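Local coordinates for protein pngf-ii (Elizabethkingia meningoseptica, PDB 4R4X) that probably hydrolyses the amide bond that joins N-glycans to asparagine in glycoproteins, acting as a peptide:N-glycosidase of the PNGase F family, at residues Ala1-Asn10 with Gln20-Asp30. Numbering follows the deposited sequence.
Sequences AQTYEITYQN and QNHIISITNSD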
loop_
_atom_site.group_PDB
_atom_site.type_symbol
_atom_site.label_atom_id
_atom_site.label_comp_id
_atom_site.label_asym_id
_atom_site.label_seq_id
_atom_site.Cartn_x
_atom_site.Cartn_y
_atom_site.Cartn_z
ATOM N N ALA A 1 16.104 31.357 38.430
ATOM C CA ALA A 1 15.888 31.260 36.963
ATOM C C ALA A 1 14.403 31.401 36.670
ATOM O O ALA A 1 13.675 30.433 36.720
ATOM C CB ALA A 1 16.413 29.924 36.449
ATOM N N GLN A 2 13.952 32.616 36.386
ATOM C CA GLN A 2 12.553 32.862 36.088
ATOM C C GLN A 2 12.153 32.157 34.790
ATOM O O GLN A 2 12.905 32.174 33.798
ATOM C CB GLN A 2 12.286 34.357 35.955
ATOM C CG GLN A 2 10.861 34.722 35.558
ATOM C CD GLN A 2 9.863 34.514 36.680
ATOM O OE1 GLN A 2 10.042 35.057 37.759
ATOM N NE2 GLN A 2 8.791 33.739 36.424
ATOM N N THR A 3 10.973 31.550 34.829
ATOM C CA THR A 3 10.371 30.910 33.673
ATOM C C THR A 3 9.347 31.808 33.011
ATOM O O THR A 3 8.520 32.433 33.695
ATOM C CB THR A 3 9.707 29.587 34.093
ATOM O OG1 THR A 3 10.723 28.725 34.581
ATOM C CG2 THR A 3 8.995 28.914 32.928
ATOM N N TYR A 4 9.367 31.842 31.674
ATOM C CA TYR A 4 8.397 32.629 30.914
ATOM C C TYR A 4 7.636 31.771 29.923
ATOM O O TYR A 4 8.164 30.819 29.385
ATOM C CB TYR A 4 9.082 33.745 30.128
ATOM C CG TYR A 4 9.838 34.716 30.983
ATOM C CD1 TYR A 4 11.153 34.473 31.307
ATOM C CD2 TYR A 4 9.234 35.875 31.464
ATOM C CE1 TYR A 4 11.867 35.351 32.098
ATOM C CE2 TYR A 4 9.942 36.768 32.262
ATOM C CZ TYR A 4 11.256 36.494 32.571
ATOM O OH TYR A 4 12.001 37.333 33.363
ATOM N N GLU A 5 6.402 32.159 29.655
ATOM C CA GLU A 5 5.563 31.509 28.670
ATOM C C GLU A 5 5.246 32.514 27.594
ATOM O O GLU A 5 4.681 33.565 27.892
ATOM C CB GLU A 5 4.278 31.047 29.337
ATOM C CG GLU A 5 3.226 30.500 28.397
ATOM C CD GLU A 5 2.304 29.509 29.105
ATOM O OE1 GLU A 5 2.532 29.236 30.314
ATOM O OE2 GLU A 5 1.364 29.005 28.466
ATOM N N ILE A 6 5.627 32.213 26.359
ATOM C CA ILE A 6 5.361 33.087 25.231
ATOM C C ILE A 6 4.386 32.442 24.272
ATOM O O ILE A 6 4.572 31.284 23.861
ATOM C CB ILE A 6 6.658 33.426 24.462
ATOM C CG1 ILE A 6 7.718 33.996 25.424
ATOM C CG2 ILE A 6 6.340 34.411 23.334
ATOM C CD1 ILE A 6 8.615 32.955 26.062
ATOM N N THR A 7 3.341 33.184 23.927
ATOM C CA THR A 7 2.286 32.707 23.087
ATOM C C THR A 7 2.313 33.451 21.782
ATOM O O THR A 7 2.468 34.661 21.772
ATOM C CB THR A 7 0.917 32.935 23.754
ATOM O OG1 THR A 7 0.944 32.329 25.055
ATOM C CG2 THR A 7 -0.200 32.341 22.888
ATOM N N TYR A 8 2.178 32.718 20.686
ATOM C CA TYR A 8 2.384 33.282 19.354
ATOM C C TYR A 8 1.137 33.227 18.500
ATOM O O TYR A 8 0.233 32.413 18.732
ATOM C CB TYR A 8 3.491 32.530 18.609
ATOM C CG TYR A 8 4.862 32.644 19.234
ATOM C CD1 TYR A 8 5.284 31.732 20.180
ATOM C CD2 TYR A 8 5.740 33.655 18.864
ATOM C CE1 TYR A 8 6.546 31.818 20.758
ATOM C CE2 TYR A 8 7.001 33.762 19.442
ATOM C CZ TYR A 8 7.407 32.842 20.379
ATOM O OH TYR A 8 8.658 32.925 20.962
ATOM N N GLN A 9 1.136 34.066 17.477
ATOM C CA GLN A 9 0.021 34.186 16.537
ATOM C C GLN A 9 0.518 34.192 15.093
ATOM O O GLN A 9 1.403 34.984 14.745
ATOM C CB GLN A 9 -0.742 35.479 16.827
ATOM C CG GLN A 9 -1.957 35.701 15.950
ATOM C CD GLN A 9 -2.677 36.994 16.295
ATOM O OE1 GLN A 9 -3.751 36.969 16.896
ATOM N NE2 GLN A 9 -2.083 38.118 15.944
ATOM N N ASN A 10 -0.069 33.327 14.264
ATOM C CA ASN A 10 0.246 33.205 12.835
ATOM C C ASN A 10 -0.629 34.090 11.955
ATOM O O ASN A 10 -1.829 34.196 12.187
ATOM C CB ASN A 10 0.081 31.758 12.367
ATOM C CG ASN A 10 1.160 30.846 12.923
ATOM O OD1 ASN A 10 1.864 30.163 12.183
ATOM N ND2 ASN A 10 1.333 30.883 14.220
ATOM N N GLN A 20 -7.053 29.255 15.293
ATOM C CA GLN A 20 -5.786 28.559 15.123
ATOM C C GLN A 20 -5.308 27.943 16.446
ATOM O O GLN A 20 -5.754 28.307 17.530
ATOM C CB GLN A 20 -4.730 29.513 14.543
ATOM C CG GLN A 20 -4.545 30.793 15.354
ATOM C CD GLN A 20 -3.459 31.709 14.799
ATOM O OE1 GLN A 20 -3.700 32.516 13.898
ATOM N NE2 GLN A 20 -2.268 31.599 15.359
ATOM N N ASN A 21 -4.381 27.002 16.328
ATOM C CA ASN A 21 -3.750 26.342 17.464
ATOM C C ASN A 21 -2.446 27.091 17.765
ATOM O O ASN A 21 -1.461 26.893 17.072
ATOM C CB ASN A 21 -3.464 24.892 17.072
ATOM C CG ASN A 21 -2.781 24.093 18.158
ATOM O OD1 ASN A 21 -2.689 24.506 19.325
ATOM N ND2 ASN A 21 -2.332 22.900 17.783
ATOM N N HIS A 22 -2.451 27.959 18.770
ATOM C CA HIS A 22 -1.315 28.873 18.986
ATOM C C HIS A 22 -0.064 28.136 19.460
ATOM O O HIS A 22 -0.120 27.287 20.331
ATOM C CB HIS A 22 -1.660 29.954 19.994
ATOM C CG HIS A 22 -2.819 30.812 19.592
ATOM N ND1 HIS A 22 -2.684 31.888 18.747
ATOM C CD2 HIS A 22 -4.134 30.747 19.912
ATOM C CE1 HIS A 22 -3.862 32.460 18.575
ATOM N NE2 HIS A 22 -4.760 31.784 19.267
ATOM N N ILE A 23 1.065 28.491 18.870
ATOM C CA ILE A 23 2.353 27.980 19.305
ATOM C C ILE A 23 2.714 28.603 20.655
ATOM O O ILE A 23 2.408 29.771 20.922
ATOM C CB ILE A 23 3.432 28.231 18.219
ATOM C CG1 ILE A 23 3.121 27.401 16.967
ATOM C CG2 ILE A 23 4.821 27.875 18.739
ATOM C CD1 ILE A 23 3.660 27.977 15.666
ATOM N N ILE A 24 3.323 27.804 21.523
ATOM C CA ILE A 24 3.736 28.254 22.848
ATOM C C ILE A 24 5.179 27.839 23.126
ATOM O O ILE A 24 5.545 26.689 22.917
ATOM C CB ILE A 24 2.822 27.680 23.956
ATOM C CG1 ILE A 24 1.351 28.006 23.656
ATOM C CG2 ILE A 24 3.259 28.194 25.335
ATOM C CD1 ILE A 24 0.343 27.402 24.625
ATOM N N SER A 25 5.981 28.773 23.634
ATOM C CA SER A 25 7.325 28.465 24.120
ATOM C C SER A 25 7.315 28.698 25.616
ATOM O O SER A 25 6.814 29.742 26.081
ATOM C CB SER A 25 8.369 29.354 23.440
ATOM O OG SER A 25 9.689 29.189 23.980
ATOM N N ILE A 26 7.842 27.740 26.371
ATOM C CA ILE A 26 8.063 27.918 27.796
ATOM C C ILE A 26 9.544 27.808 28.068
ATOM O O ILE A 26 10.184 26.819 27.683
ATOM C CB ILE A 26 7.290 26.893 28.629
ATOM C CG1 ILE A 26 5.794 27.036 28.350
ATOM C CG2 ILE A 26 7.586 27.096 30.109
ATOM C CD1 ILE A 26 4.945 25.969 29.000
ATOM N N THR A 27 10.113 28.815 28.723
ATOM C CA THR A 27 11.554 28.891 28.776
ATOM C C THR A 27 12.094 29.530 30.044
ATOM O O THR A 27 11.471 30.429 30.606
ATOM C CB THR A 27 12.064 29.651 27.530
ATOM O OG1 THR A 27 13.478 29.508 27.433
ATOM C CG2 THR A 27 11.697 31.129 27.585
ATOM N N ASN A 28 13.234 29.026 30.492
ATOM C CA ASN A 28 14.040 29.659 31.524
ATOM C C ASN A 28 15.497 29.473 31.123
ATOM O O ASN A 28 15.776 28.912 30.056
ATOM C CB ASN A 28 13.716 29.096 32.931
ATOM C CG ASN A 28 13.841 27.574 33.025
ATOM O OD1 ASN A 28 12.986 26.884 33.573
ATOM N ND2 ASN A 28 14.895 27.061 32.508
ATOM N N SER A 29 16.438 29.907 31.956
ATOM C CA SER A 29 17.849 29.847 31.567
ATOM C C SER A 29 18.418 28.432 31.429
ATOM O O SER A 29 19.492 28.282 30.867
ATOM C CB SER A 29 18.714 30.672 32.520
ATOM O OG SER A 29 18.661 30.138 33.829
ATOM N N ASP A 30 17.717 27.413 31.929
ATOM C CA ASP A 30 18.203 26.013 31.880
ATOM C C ASP A 30 17.601 25.153 30.751
ATOM O O ASP A 30 18.293 24.323 30.177
ATOM C CB ASP A 30 17.900 25.292 33.200
ATOM C CG ASP A 30 18.550 25.964 34.403
ATOM O OD1 ASP A 30 19.779 26.162 34.369
ATOM O OD2 ASP A 30 17.829 26.284 35.369
HETATM O O HOH W 1 15.542 31.997 33.705
HETATM O O HOH W 2 0.917 30.321 16.565
#
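Tyr8 and Ile23 meet where strands 3-10 and 23-27 run antiparallel in the N-terminal domain of the enzyme. Strand 3-12 pairs antiparallel with strand 144-154 as well, its backbone bonding, for example, Glu5 with Lys152. Tyr8 N donates to Ile23 O at 3.0 Å. That same carbonyl oxygen lies in the plane of the Tyr8 ring, at its edge, 3.6 Å from CD1. With CG anti to the carbonyl carbon (chi1 -64°), the ring lies back along the partner strand: CD1 touches Ile23 CG2 at 4.1 Å and CE1 reaches Ser25 CB, while the hydroxyl bonds to the Val135 carbonyl.

On the side of Tyr8 toward Tyr4, paired backbone bonds join Ile6 to Ser25 and Tyr4 to Thr27; Ile6 N to Ser25 O, 2.8 Å, is nearly straight at 172°. At the other end the ladder changes character. The carbonyl oxygen of Tyr8 accepts from the side chain of His22, ND1 to O 3.0 Å, a bent bond (142° at the hydrogen) tilted from the carbonyl plane. A water accepts from Ile23 N and donates weakly to Tyr8 O.

These two links continue the strand pairing past Tyr8 N and Ile23 O. Donation through ND1 implies that His22, if neutral, is probably the ND1-H tautomer, leaving NE2 without a proton.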